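Long-range contact in PHD finger protein 3 (Homo sapiens, PDB 6IC9), which regulates neuronal gene expression by reading the phosphorylated RNA polymerase II C-terminal domain through its SPOC domain, the part described here: residues Val114-Leu119 / Leu151-Lys156. Numbering follows the deposited sequence. Where two conformers were deposited one is given.
Sequences VKDMYL and LIIRQK
A classic beta bulge in an antiparallel strand pair sets Lys115 and Asp116 together against Ile153. The carbonyl O of Ile153 takes a 2.8 Å bond from Lys115 N, bent to 135° at the hydrogen, and a weak one of 3.4 Å from Asp116 N. Ile153 N in turn donates to Asp116 O at 2.9 Å, and beyond it Tyr118 and Leu151 exchange two backbone bonds. The bulge adds a residue to one strand, and both Lys115 and Asp116 reach the diheptapeptide bound to the SPOC domain: Lys115 NZ bonds to the backbone of the peptide and to Tyr63, whose hydroxyl also meets Asp116 OD1, while Asp116 OD2 bonds to a polar side chain of the peptide. With CG beside the backbone N (chi1 -47°), the Asp116 side chain passes Ile153 at a slant, its OD1 3.7 Å from Ile153 CB. Gln155 bends at chi2 to bring NE2 within 3.7 Å of Lys115 CB. On the other face, Met117 runs extended alongside Ile152, and its CE touches Ile152 CD1 at 3.7 Å. Cutting Met117 back to an alanine removes CG, SD and CE and would probably open a gap beside Ile152 and against Phe80 and Leu45. Also on this face, Arg154 forms a salt bridge with Asp44.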
loop_
_atom_site.group_PDB
_atom_site.type_symbol
_atom_site.label_atom_id
_atom_site.label_comp_id
_atom_site.label_asym_id
_atom_site.label_seq_id
_atom_site.Cartn_x
_atom_site.Cartn_y
_atom_site.Cartn_z
ATOM N N VAL A 114 -10.974 6.888 1.651
ATOM C CA VAL A 114 -9.812 6.244 2.239
ATOM C C VAL A 114 -9.180 7.177 3.267
ATOM O O VAL A 114 -8.752 8.303 2.961
ATOM C CB VAL A 114 -8.807 5.691 1.204
ATOM C CG1 VAL A 114 -9.310 5.674 -0.176
ATOM C CG2 VAL A 114 -7.399 6.173 1.378
ATOM N N LYS A 115 -9.127 6.670 4.493
ATOM C CA LYS A 115 -8.541 7.399 5.608
ATOM C C LYS A 115 -7.025 7.423 5.488
ATOM O O LYS A 115 -6.390 8.439 5.794
ATOM C CB LYS A 115 -8.989 6.724 6.915
ATOM C CG LYS A 115 -8.616 7.470 8.220
ATOM C CD LYS A 115 -9.036 6.636 9.448
ATOM C CE LYS A 115 -9.091 7.529 10.737
ATOM N NZ LYS A 115 -7.815 8.245 10.869
ATOM N N ASP A 116 -6.425 6.291 5.079
ATOM C CA ASP A 116 -4.966 6.142 5.017
ATOM C C ASP A 116 -4.601 5.101 3.972
ATOM O O ASP A 116 -5.339 4.135 3.755
ATOM C CB ASP A 116 -4.308 5.631 6.329
ATOM C CG ASP A 116 -4.794 6.350 7.565
ATOM O OD1 ASP A 116 -5.747 5.843 8.204
ATOM O OD2 ASP A 116 -4.205 7.383 7.890
ATOM N N MET A 117 -3.469 5.314 3.327
ATOM C CA MET A 117 -2.915 4.289 2.458
ATOM C C MET A 117 -1.402 4.261 2.627
ATOM O O MET A 117 -0.735 5.292 2.497
ATOM C CB MET A 117 -3.302 4.523 0.998
ATOM C CG MET A 117 -2.730 3.424 0.099
ATOM S SD MET A 117 -3.622 3.457 -1.485
ATOM C CE MET A 117 -2.955 2.003 -2.230
ATOM N N TYR A 118 -0.869 3.091 2.935
ATOM C CA TYR A 118 0.571 2.918 3.112
ATOM C C TYR A 118 1.109 1.978 2.049
ATOM O O TYR A 118 0.417 1.052 1.610
ATOM C CB TYR A 118 0.902 2.328 4.493
ATOM C CG TYR A 118 0.386 3.240 5.606
ATOM C CD1 TYR A 118 1.010 4.463 5.851
ATOM C CD2 TYR A 118 -0.768 2.886 6.337
ATOM C CE1 TYR A 118 0.503 5.333 6.844
ATOM C CE2 TYR A 118 -1.266 3.719 7.350
ATOM C CZ TYR A 118 -0.639 4.933 7.567
ATOM O OH TYR A 118 -1.155 5.732 8.554
ATOM N N LEU A 119 2.354 2.200 1.643
ATOM C CA LEU A 119 3.017 1.378 0.638
ATOM C C LEU A 119 4.100 0.596 1.331
ATOM O O LEU A 119 5.036 1.197 1.867
ATOM C CB LEU A 119 3.632 2.245 -0.463
ATOM C CG LEU A 119 3.924 1.732 -1.870
ATOM C CD1 LEU A 119 2.625 1.323 -2.667
ATOM C CD2 LEU A 119 4.573 2.922 -2.601
ATOM N N LEU A 151 -1.547 -1.035 1.796
ATOM C CA LEU A 151 -2.406 -1.241 2.974
ATOM C C LEU A 151 -3.372 -0.086 3.001
ATOM O O LEU A 151 -2.951 1.054 3.187
ATOM C CB LEU A 151 -1.530 -1.273 4.233
ATOM C CG LEU A 151 -2.271 -1.221 5.556
ATOM C CD1 LEU A 151 -3.132 -2.430 5.615
ATOM C CD2 LEU A 151 -1.191 -1.233 6.686
ATOM N N ILE A 152 -4.668 -0.360 2.802
ATOM C CA ILE A 152 -5.657 0.687 2.605
ATOM C C ILE A 152 -6.669 0.651 3.754
ATOM O O ILE A 152 -7.336 -0.374 3.977
ATOM C CB ILE A 152 -6.367 0.533 1.241
ATOM C CG1 ILE A 152 -5.291 0.346 0.146
ATOM C CG2 ILE A 152 -7.231 1.745 0.938
ATOM C CD1 ILE A 152 -5.904 -0.009 -1.208
ATOM N N ILE A 153 -6.764 1.756 4.480
ATOM C CA ILE A 153 -7.754 1.949 5.544
ATOM C C ILE A 153 -8.925 2.734 4.969
ATOM O O ILE A 153 -8.762 3.901 4.598
ATOM C CB ILE A 153 -7.154 2.718 6.734
ATOM C CG1 ILE A 153 -5.768 2.170 7.088
ATOM C CG2 ILE A 153 -8.143 2.723 7.938
ATOM C CD1 ILE A 153 -5.784 0.677 7.419
ATOM N N ARG A 154 -10.114 2.126 4.928
ATOM C CA ARG A 154 -11.301 2.792 4.396
ATOM C C ARG A 154 -12.390 2.978 5.463
ATOM O O ARG A 154 -12.482 2.234 6.438
ATOM C CB ARG A 154 -11.848 1.990 3.220
ATOM C CG ARG A 154 -10.660 1.463 2.353
ATOM C CD ARG A 154 -10.996 0.219 1.524
ATOM N NE ARG A 154 -11.795 0.687 0.426
ATOM C CZ ARG A 154 -12.434 -0.065 -0.465
ATOM N NH1 ARG A 154 -12.403 -1.395 -0.435
ATOM N NH2 ARG A 154 -13.102 0.565 -1.405
ATOM N N GLN A 155 -13.213 3.984 5.257
ATOM C CA GLN A 155 -14.350 4.200 6.134
ATOM C C GLN A 155 -15.393 3.121 5.877
ATOM O O GLN A 155 -15.481 2.557 4.780
ATOM C CB GLN A 155 -14.945 5.595 5.908
ATOM C CG GLN A 155 -13.910 6.715 5.650
ATOM C CD GLN A 155 -13.243 7.295 6.925
ATOM O OE1 GLN A 155 -13.518 6.866 8.052
ATOM N NE2 GLN A 155 -12.363 8.289 6.729
ATOM N N LYS A 156 -16.116 2.767 6.930
ATOM C CA LYS A 156 -17.245 1.859 6.833
ATOM C C LYS A 156 -18.527 2.649 6.621
ATOM O O LYS A 156 -18.596 3.863 6.838
ATOM C CB LYS A 156 -17.379 1.015 8.093
ATOM C CG LYS A 156 -16.275 0.031 8.270
ATOM C CD LYS A 156 -16.760 -1.168 9.036
ATOM C CE LYS A 156 -17.242 -0.745 10.369
ATOM N NZ LYS A 156 -16.756 -1.764 11.350
#